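Local structure of F-actin-capping protein subunit alpha (Dictyostelium discoideum, 4AKR) at residues A[145-150]-A[170-175]; A[136-141]-A[149-154]; A[181-186]-A[207-212]. The protein caps the fast-growing barbed ends of actin filaments independently of calcium, blocking subunit exchange there without severing the filament. All blocks are in the same frame, centred on the assembly; numbering follows the deposited sequence.

Interaction 1 (A[145-150]-A[170-175])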
loop_
_atom_site.group_PDB
_atom_site.type_symbol
_atom_site.label_atom_id
_atom_site.label_comp_id
_atom_site.label_asym_id
_atom_site.label_seq_id
_atom_site.Cartn_x
_atom_site.Cartn_y
_atom_site.Cartn_z
ATOM N N GLY A 145 -32.422 -20.009 12.380
ATOM C CA GLY A 145 -32.179 -20.046 13.814
ATOM C C GLY A 145 -31.533 -18.791 14.371
ATOM O O GLY A 145 -32.127 -17.712 14.337
ATOM N N ILE A 146 -30.311 -18.927 14.880
ATOM C CA ILE A 146 -29.593 -17.788 15.455
ATOM C C ILE A 146 -28.284 -17.422 14.763
ATOM O O ILE A 146 -27.469 -18.290 14.438
ATOM C CB ILE A 146 -29.250 -18.034 16.941
ATOM C CG1 ILE A 146 -30.535 -18.147 17.759
ATOM C CG2 ILE A 146 -28.365 -16.901 17.468
ATOM C CD1 ILE A 146 -30.318 -18.666 19.161
ATOM N N LYS A 147 -28.081 -16.127 14.554
ATOM C CA LYS A 147 -26.846 -15.654 13.957
ATOM C C LYS A 147 -26.066 -14.835 14.988
ATOM O O LYS A 147 -26.550 -13.820 15.487
ATOM C CB LYS A 147 -27.114 -14.791 12.721
ATOM C CG LYS A 147 -25.829 -14.192 12.148
ATOM C CD LYS A 147 -26.046 -13.371 10.876
ATOM C CE LYS A 147 -26.789 -12.078 11.151
ATOM N NZ LYS A 147 -26.816 -11.195 9.952
ATOM N N ILE A 148 -24.863 -15.291 15.322
ATOM C CA ILE A 148 -24.018 -14.572 16.271
ATOM C C ILE A 148 -22.844 -14.015 15.495
ATOM O O ILE A 148 -22.093 -14.770 14.890
ATOM C CB ILE A 148 -23.480 -15.502 17.381
ATOM C CG1 ILE A 148 -24.652 -16.103 18.162
ATOM C CG2 ILE A 148 -22.547 -14.725 18.312
ATOM C CD1 ILE A 148 -25.594 -15.069 18.744
ATOM N N THR A 149 -22.697 -12.693 15.496
ATOM C CA THR A 149 -21.610 -12.042 14.779
ATOM C C THR A 149 -20.499 -11.568 15.714
ATOM O O THR A 149 -20.737 -10.770 16.624
ATOM C CB THR A 149 -22.130 -10.835 13.976
ATOM O OG1 THR A 149 -23.233 -11.246 13.159
ATOM C CG2 THR A 149 -21.032 -10.281 13.081
ATOM N N VAL A 150 -19.286 -12.061 15.478
ATOM C CA VAL A 150 -18.123 -11.708 16.281
ATOM C C VAL A 150 -17.168 -10.795 15.510
ATOM O O VAL A 150 -16.668 -11.156 14.440
ATOM C CB VAL A 150 -17.336 -12.957 16.702
ATOM C CG1 VAL A 150 -16.238 -12.574 17.665
ATOM C CG2 VAL A 150 -18.264 -13.973 17.326
ATOM N N VAL A 170 -13.990 -10.709 11.299
ATOM C CA VAL A 170 -15.442 -10.696 11.444
ATOM C C VAL A 170 -15.924 -12.110 11.160
ATOM O O VAL A 170 -15.886 -12.576 10.011
ATOM C CB VAL A 170 -16.124 -9.713 10.460
ATOM C CG1 VAL A 170 -17.635 -9.869 10.537
ATOM C CG2 VAL A 170 -15.738 -8.271 10.803
ATOM N N TRP A 171 -16.332 -12.803 12.222
ATOM C CA TRP A 171 -16.829 -14.175 12.118
ATOM C C TRP A 171 -18.319 -14.203 12.367
ATOM O O TRP A 171 -18.801 -13.747 13.409
ATOM C CB TRP A 171 -16.149 -15.097 13.133
ATOM C CG TRP A 171 -14.740 -15.460 12.785
ATOM C CD1 TRP A 171 -13.611 -14.762 13.096
ATOM C CD2 TRP A 171 -14.319 -16.577 11.993
ATOM N NE1 TRP A 171 -12.510 -15.373 12.544
ATOM C CE2 TRP A 171 -12.917 -16.488 11.860
ATOM C CE3 TRP A 171 -14.993 -17.642 11.377
ATOM C CZ2 TRP A 171 -12.172 -17.420 11.137
ATOM C CZ3 TRP A 171 -14.255 -18.572 10.657
ATOM C CH2 TRP A 171 -12.854 -18.454 10.544
ATOM N N THR A 172 -19.047 -14.754 11.409
ATOM C CA THR A 172 -20.492 -14.851 11.508
ATOM C C THR A 172 -20.857 -16.300 11.738
ATOM O O THR A 172 -20.617 -17.141 10.878
ATOM C CB THR A 172 -21.134 -14.354 10.225
ATOM O OG1 THR A 172 -20.710 -13.004 9.993
ATOM C CG2 THR A 172 -22.643 -14.423 10.321
ATOM N N CYS A 173 -21.442 -16.582 12.899
ATOM C CA CYS A 173 -21.806 -17.943 13.269
ATOM C C CYS A 173 -23.312 -18.179 13.283
ATOM O O CYS A 173 -24.044 -17.556 14.060
ATOM C CB CYS A 173 -21.227 -18.262 14.644
ATOM S SG CYS A 173 -19.538 -17.656 14.859
ATOM N N THR A 174 -23.761 -19.103 12.435
ATOM C CA THR A 174 -25.180 -19.424 12.320
ATOM C C THR A 174 -25.479 -20.851 12.773
ATOM O O THR A 174 -24.715 -21.781 12.496
ATOM C CB THR A 174 -25.662 -19.234 10.870
ATOM O OG1 THR A 174 -25.398 -17.889 10.449
ATOM C CG2 THR A 174 -27.152 -19.478 10.778
ATOM N N PHE A 175 -26.597 -21.028 13.468
ATOM C CA PHE A 175 -26.952 -22.351 13.972
ATOM C C PHE A 175 -28.378 -22.491 14.492
ATOM O O PHE A 175 -29.025 -21.515 14.863
ATOM C CB PHE A 175 -25.985 -22.734 15.090
ATOM C CG PHE A 175 -25.972 -21.757 16.239
ATOM C CD1 PHE A 175 -25.197 -20.600 16.176
ATOM C CD2 PHE A 175 -26.740 -21.987 17.379
ATOM C CE1 PHE A 175 -25.185 -19.681 17.237
ATOM C CE2 PHE A 175 -26.737 -21.075 18.450
ATOM C CZ PHE A 175 -25.957 -19.923 18.375
#
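The phenyl ring of F175 lies across I146 and reaches on to I148, two residues further along the partner strand. Segments 145-150 and 170-175 are the neighbouring arms of an antiparallel beta hairpin, in the central five-stranded sheet of the capping protein alpha subunit. I146 comes at the ring over one face, its CB offset toward the rim and its CG2 4.0 Å from F175 CZ. I148 arrives differently: its CG1 sits at the ring edge, near the ring plane, 3.7 Å from F175 CE1. The first torsion of F175 makes this possible, since chi1 of 58° places CG between the backbone N and the carbonyl carbon and swings the ring back over the other strand. Replacing F175 with an alanine would probably leave the flanks of I146 and I148 without their cover and deprive Y114, which meets the ring edge-to-face, of its aromatic mate. V150 and C173 share this face with the isoleucines, and helix 112-129 packs on it through F118 and A122. W171 starts from the same face but leads its indole away toward helix 217-248, where NE1 bonds to E232. Three hydrogen-bonded pairs, I146 with F175, I148 with C173 and V150 with W171, fasten the backbones; the bond from I148 N to C173 O is 2.7 Å long and nearly straight at 174°. On the reverse face K147, T149, T172 and T174 alternate with them. There K147 keeps CG anti to its backbone N (chi1 175°), which lays the start of its chain across T172 before a bend at chi3 carries the amine off. The touch is purely aliphatic, K147 CD resting 3.6 Å from T172 CG2.

Interaction 2 (A[136-141]-A[149-154])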
loop_
_atom_site.group_PDB
_atom_site.type_symbol
_atom_site.label_atom_id
_atom_site.label_comp_id
_atom_site.label_asym_id
_atom_site.label_seq_id
_atom_site.Cartn_x
_atom_site.Cartn_y
_atom_site.Cartn_z
ATOM N N ALA A 136 -16.485 -7.298 19.938
ATOM C CA ALA A 136 -17.907 -6.995 19.934
ATOM C C ALA A 136 -18.678 -8.217 19.428
ATOM O O ALA A 136 -18.376 -8.756 18.361
ATOM C CB ALA A 136 -18.180 -5.788 19.051
ATOM N N VAL A 137 -19.663 -8.658 20.205
ATOM C CA VAL A 137 -20.478 -9.809 19.846
ATOM C C VAL A 137 -21.958 -9.428 19.805
ATOM O O VAL A 137 -22.539 -9.002 20.806
ATOM C CB VAL A 137 -20.272 -10.965 20.847
ATOM C CG1 VAL A 137 -21.058 -12.197 20.392
ATOM C CG2 VAL A 137 -18.788 -11.291 20.961
ATOM N N TYR A 138 -22.553 -9.587 18.630
ATOM C CA TYR A 138 -23.949 -9.251 18.399
ATOM C C TYR A 138 -24.764 -10.519 18.186
ATOM O O TYR A 138 -24.214 -11.570 17.876
ATOM C CB TYR A 138 -24.057 -8.373 17.157
ATOM C CG TYR A 138 -23.133 -7.177 17.162
ATOM C CD1 TYR A 138 -23.418 -6.052 17.937
ATOM C CD2 TYR A 138 -21.984 -7.158 16.370
ATOM C CE1 TYR A 138 -22.580 -4.926 17.915
ATOM C CE2 TYR A 138 -21.134 -6.042 16.341
ATOM C CZ TYR A 138 -21.441 -4.931 17.109
ATOM O OH TYR A 138 -20.645 -3.812 17.041
ATOM N N GLY A 139 -26.077 -10.419 18.354
ATOM C CA GLY A 139 -26.934 -11.574 18.158
ATOM C C GLY A 139 -28.257 -11.193 17.524
ATOM O O GLY A 139 -28.731 -10.069 17.697
ATOM N N THR A 140 -28.854 -12.125 16.788
ATOM C CA THR A 140 -30.134 -11.871 16.139
ATOM C C THR A 140 -30.741 -13.164 15.607
ATOM O O THR A 140 -30.020 -14.114 15.290
ATOM C CB THR A 140 -29.982 -10.889 14.972
ATOM O OG1 THR A 140 -31.274 -10.547 14.462
ATOM C CG2 THR A 140 -29.168 -11.517 13.857
ATOM N N LYS A 141 -32.067 -13.195 15.526
ATOM C CA LYS A 141 -32.786 -14.363 15.030
ATOM C C LYS A 141 -32.912 -14.320 13.513
ATOM O O LYS A 141 -33.267 -13.290 12.936
ATOM C CB LYS A 141 -34.190 -14.433 15.642
ATOM C CG LYS A 141 -34.223 -14.811 17.112
ATOM C CD LYS A 141 -35.638 -14.755 17.673
ATOM C CE LYS A 141 -36.158 -13.325 17.736
ATOM N NZ LYS A 141 -35.411 -12.515 18.725
ATOM N N THR A 149 -22.697 -12.693 15.496
ATOM C CA THR A 149 -21.610 -12.042 14.779
ATOM C C THR A 149 -20.499 -11.568 15.714
ATOM O O THR A 149 -20.737 -10.770 16.624
ATOM C CB THR A 149 -22.130 -10.835 13.976
ATOM O OG1 THR A 149 -23.233 -11.246 13.159
ATOM C CG2 THR A 149 -21.032 -10.281 13.081
ATOM N N VAL A 150 -19.286 -12.061 15.478
ATOM C CA VAL A 150 -18.123 -11.708 16.281
ATOM C C VAL A 150 -17.168 -10.795 15.510
ATOM O O VAL A 150 -16.668 -11.156 14.440
ATOM C CB VAL A 150 -17.336 -12.957 16.702
ATOM C CG1 VAL A 150 -16.238 -12.574 17.665
ATOM C CG2 VAL A 150 -18.264 -13.973 17.326
ATOM N N CYS A 151 -16.914 -9.617 16.067
ATOM C CA CYS A 151 -16.021 -8.648 15.455
ATOM C C CYS A 151 -14.810 -8.423 16.355
ATOM O O CYS A 151 -14.949 -8.280 17.566
ATOM C CB CYS A 151 -16.733 -7.308 15.262
ATOM S SG CYS A 151 -18.242 -7.344 14.268
ATOM N N ILE A 152 -13.627 -8.407 15.758
ATOM C CA ILE A 152 -12.394 -8.154 16.497
ATOM C C ILE A 152 -11.620 -7.123 15.689
ATOM O O ILE A 152 -11.509 -7.247 14.467
ATOM C CB ILE A 152 -11.530 -9.428 16.649
ATOM C CG1 ILE A 152 -12.348 -10.525 17.347
ATOM C CG2 ILE A 152 -10.265 -9.100 17.441
ATOM C CD1 ILE A 152 -11.548 -11.725 17.805
ATOM N N SER A 153 -11.102 -6.096 16.355
ATOM C CA SER A 153 -10.364 -5.060 15.647
ATOM C C SER A 153 -9.240 -4.508 16.501
ATOM O O SER A 153 -9.461 -4.084 17.633
ATOM C CB SER A 153 -11.305 -3.922 15.238
ATOM O OG SER A 153 -10.691 -3.084 14.269
ATOM N N THR A 154 -8.032 -4.503 15.946
ATOM C CA THR A 154 -6.879 -4.007 16.670
ATOM C C THR A 154 -5.920 -3.310 15.722
ATOM O O THR A 154 -5.638 -3.804 14.633
ATOM C CB THR A 154 -6.133 -5.150 17.387
ATOM O OG1 THR A 154 -5.068 -4.600 18.170
ATOM C CG2 THR A 154 -5.556 -6.140 16.372
#
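A136 and C151 pair through both of their backbone amides: C151 N gives a bond of 2.9 Å to A136 O, while A136 N reaches C151 O along a more bent path, 141° at the hydrogen. Two residues on, Y138 and T149 form the second such pair. Y138 N reaches T149 O at 3.0 Å, and T149 N returns a bond to Y138 O. T149 O also receives a CA-H...O contact from V137 CA at 3.4 Å. Between the two pairs, V137 and V150 are a non-hydrogen-bonded pair, and their outward-turned backbone groups find partners beyond: V137 O accepts from R115 of helix 112-129, and V150 bonds to W171 on the next strand. This is the antiparallel hairpin of strands 134-142 and 145-158, at one edge of the chain's five-stranded sheet. On the face carrying A136, Y138 and C151, the thiol sulfur lies at the rim of the tyrosine ring, in its plane, with C151 SG 3.8 Å from Y138 CE2: an edge-on sulfur-aromatic contact. The phenol hydroxyl is hydrogen-bonded to T69. L67 of strand 64-67 covers A136 and C151 on this face, whereas V137 and V150 turn their methyls to A122 on the opposite one.

Interaction 3 (A[181-186]-A[207-212])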
loop_
_atom_site.group_PDB
_atom_site.type_symbol
_atom_site.label_atom_id
_atom_site.label_comp_id
_atom_site.label_asym_id
_atom_site.label_seq_id
_atom_site.Cartn_x
_atom_site.Cartn_y
_atom_site.Cartn_z
ATOM N N ASN A 181 -25.130 -28.287 13.503
ATOM C CA ASN A 181 -23.792 -27.706 13.569
ATOM C C ASN A 181 -23.873 -26.208 13.473
ATOM O O ASN A 181 -24.890 -25.653 13.054
ATOM C CB ASN A 181 -22.937 -28.157 12.391
ATOM C CG ASN A 181 -22.622 -29.624 12.417
ATOM O OD1 ASN A 181 -22.297 -30.206 11.381
ATOM N ND2 ASN A 181 -22.692 -30.235 13.597
ATOM N N VAL A 182 -22.774 -25.568 13.844
ATOM C CA VAL A 182 -22.649 -24.128 13.750
ATOM C C VAL A 182 -21.765 -23.888 12.537
ATOM O O VAL A 182 -20.678 -24.453 12.437
ATOM C CB VAL A 182 -21.937 -23.525 14.976
ATOM C CG1 VAL A 182 -21.657 -22.036 14.731
ATOM C CG2 VAL A 182 -22.796 -23.719 16.216
ATOM N N THR A 183 -22.236 -23.075 11.607
ATOM C CA THR A 183 -21.443 -22.761 10.439
ATOM C C THR A 183 -20.896 -21.356 10.651
ATOM O O THR A 183 -21.656 -20.398 10.747
ATOM C CB THR A 183 -22.278 -22.798 9.157
ATOM O OG1 THR A 183 -22.735 -24.138 8.932
ATOM C CG2 THR A 183 -21.438 -22.337 7.953
ATOM N N SER A 184 -19.575 -21.252 10.741
ATOM C CA SER A 184 -18.912 -19.971 10.956
ATOM C C SER A 184 -18.144 -19.511 9.714
ATOM O O SER A 184 -17.224 -20.194 9.248
ATOM C CB SER A 184 -17.947 -20.080 12.142
ATOM O OG SER A 184 -18.619 -20.550 13.297
ATOM N N ASN A 185 -18.538 -18.359 9.186
ATOM C CA ASN A 185 -17.899 -17.779 8.013
ATOM C C ASN A 185 -17.066 -16.617 8.487
ATOM O O ASN A 185 -17.593 -15.654 9.059
ATOM C CB ASN A 185 -18.939 -17.272 7.009
ATOM C CG ASN A 185 -19.663 -18.406 6.302
ATOM O OD1 ASN A 185 -20.875 -18.347 6.093
ATOM N ND2 ASN A 185 -18.920 -19.447 5.929
ATOM N N GLY A 186 -15.765 -16.705 8.240
ATOM C CA GLY A 186 -14.877 -15.654 8.669
ATOM C C GLY A 186 -14.241 -14.875 7.546
ATOM O O GLY A 186 -13.933 -15.419 6.479
ATOM N N GLN A 207 -11.056 -15.365 3.433
ATOM C CA GLN A 207 -12.377 -15.837 3.823
ATOM C C GLN A 207 -12.270 -17.318 4.128
ATOM O O GLN A 207 -11.720 -18.086 3.335
ATOM C CB GLN A 207 -13.395 -15.623 2.707
ATOM C CG GLN A 207 -13.388 -14.232 2.112
ATOM C CD GLN A 207 -14.781 -13.737 1.807
ATOM O OE1 GLN A 207 -14.975 -12.916 0.918
ATOM N NE2 GLN A 207 -15.763 -14.223 2.562
ATOM N N LYS A 208 -12.795 -17.708 5.286
ATOM C CA LYS A 208 -12.756 -19.095 5.736
ATOM C C LYS A 208 -14.096 -19.505 6.313
ATOM O O LYS A 208 -14.891 -18.663 6.721
ATOM C CB LYS A 208 -11.694 -19.270 6.823
ATOM C CG LYS A 208 -10.277 -18.934 6.399
ATOM C CD LYS A 208 -9.690 -20.022 5.525
ATOM C CE LYS A 208 -8.240 -19.714 5.176
ATOM N NZ LYS A 208 -7.617 -20.819 4.386
ATOM N N GLN A 209 -14.338 -20.807 6.345
ATOM C CA GLN A 209 -15.569 -21.334 6.914
ATOM C C GLN A 209 -15.237 -22.564 7.743
ATOM O O GLN A 209 -14.528 -23.456 7.279
ATOM C CB GLN A 209 -16.584 -21.721 5.824
ATOM C CG GLN A 209 -17.823 -22.439 6.387
ATOM C CD GLN A 209 -18.842 -22.829 5.330
ATOM O OE1 GLN A 209 -19.567 -21.990 4.796
ATOM N NE2 GLN A 209 -18.897 -24.112 5.023
ATOM N N THR A 210 -15.738 -22.600 8.974
ATOM C CA THR A 210 -15.502 -23.738 9.847
ATOM C C THR A 210 -16.844 -24.285 10.300
ATOM O O THR A 210 -17.890 -23.664 10.084
ATOM C CB THR A 210 -14.687 -23.350 11.101
ATOM O OG1 THR A 210 -15.436 -22.424 11.891
ATOM C CG2 THR A 210 -13.369 -22.717 10.708
ATOM N N THR A 211 -16.808 -25.452 10.926
ATOM C CA THR A 211 -18.020 -26.084 11.413
ATOM C C THR A 211 -17.783 -26.719 12.779
ATOM O O THR A 211 -16.698 -27.247 13.051
ATOM C CB THR A 211 -18.503 -27.165 10.424
ATOM O OG1 THR A 211 -18.775 -26.559 9.156
ATOM C CG2 THR A 211 -19.772 -27.826 10.934
ATOM N N SER A 212 -18.798 -26.663 13.635
ATOM C CA SER A 212 -18.705 -27.244 14.967
ATOM C C SER A 212 -20.102 -27.551 15.528
ATOM O O SER A 212 -21.111 -27.039 15.035
ATOM C CB SER A 212 -17.920 -26.302 15.889
ATOM O OG SER A 212 -18.342 -24.965 15.728
HETATM O O HOH W 1 -18.274 -23.333 13.484
#
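N185 and Q209 stand side by side on one face of the hairpin, pointing the same way, with their terminal amide planes turned 36° apart. N185 ND2 donates to Q209 OE1 over 2.9 Å, on a lone pair of the acceptor and almost within the amide plane of N185, a bond that is likely to restrain the rotation of the two amides. Q209 runs fully extended as far as CD, its CG anti to the backbone N (chi1 173°), which brings the amide alongside N185 and lays OE1 across the methyl of T183 as well. At the far end of this exposed face T211 CG2 fits against N181, 3.5 Å from N181 OD1, the two side chains crossing at an angle.

The reverse face is built of small groups: V182, S184, T210 and S212, then G186 with no side chain opposite K208. S184 CB lies 3.4 Å from T210 OG1, but the hydroxyls of S184 and T210 do not meet directly. A water fills the role instead. It donates to V182 O and to S212 OG, the latter at 2.8 Å, bonds to S184 OG, and has a weak link to T210 OG1, thereby tying both strands together on the helix side of the sheet. S212 and T210 each hold their hydroxyl between the backbone N and the carbonyl carbon, and this turns both oxygens inward to that water.

Strands 181-194 and 198-213 make this antiparallel hairpin, the latter being one of the two outermost strands of the sheet within this chain. Long helix 217-248 runs over the small residues, with A224 on S212 and both A227 and A231 on T210, while strand 163-175 flanks the other arm and sets C173 and F175 against V182.

In the fold
All three contacts belong to one antiparallel sheet; across it they run 2, 1, 3. Interactions 1 and 2 share T149 and V150, the strand 145-158 carrying one partner on each side; I148 CG2 packs on V137 CG1 where they meet. Interaction 3 joins interaction 1 through backbone bonds between 163-175 and 181-194, whereas interactions 2 and 3 do not touch, their nearest atoms about 7 Å apart. Every touching residue of interaction 2 is buried; interaction 1 has one greasy, aromatic face and a threonine-lysine face that is partly exposed except at T149. Interaction 3 carries exposed amides and threonines outside, and answers the helix with small hydroxyl residues and a water.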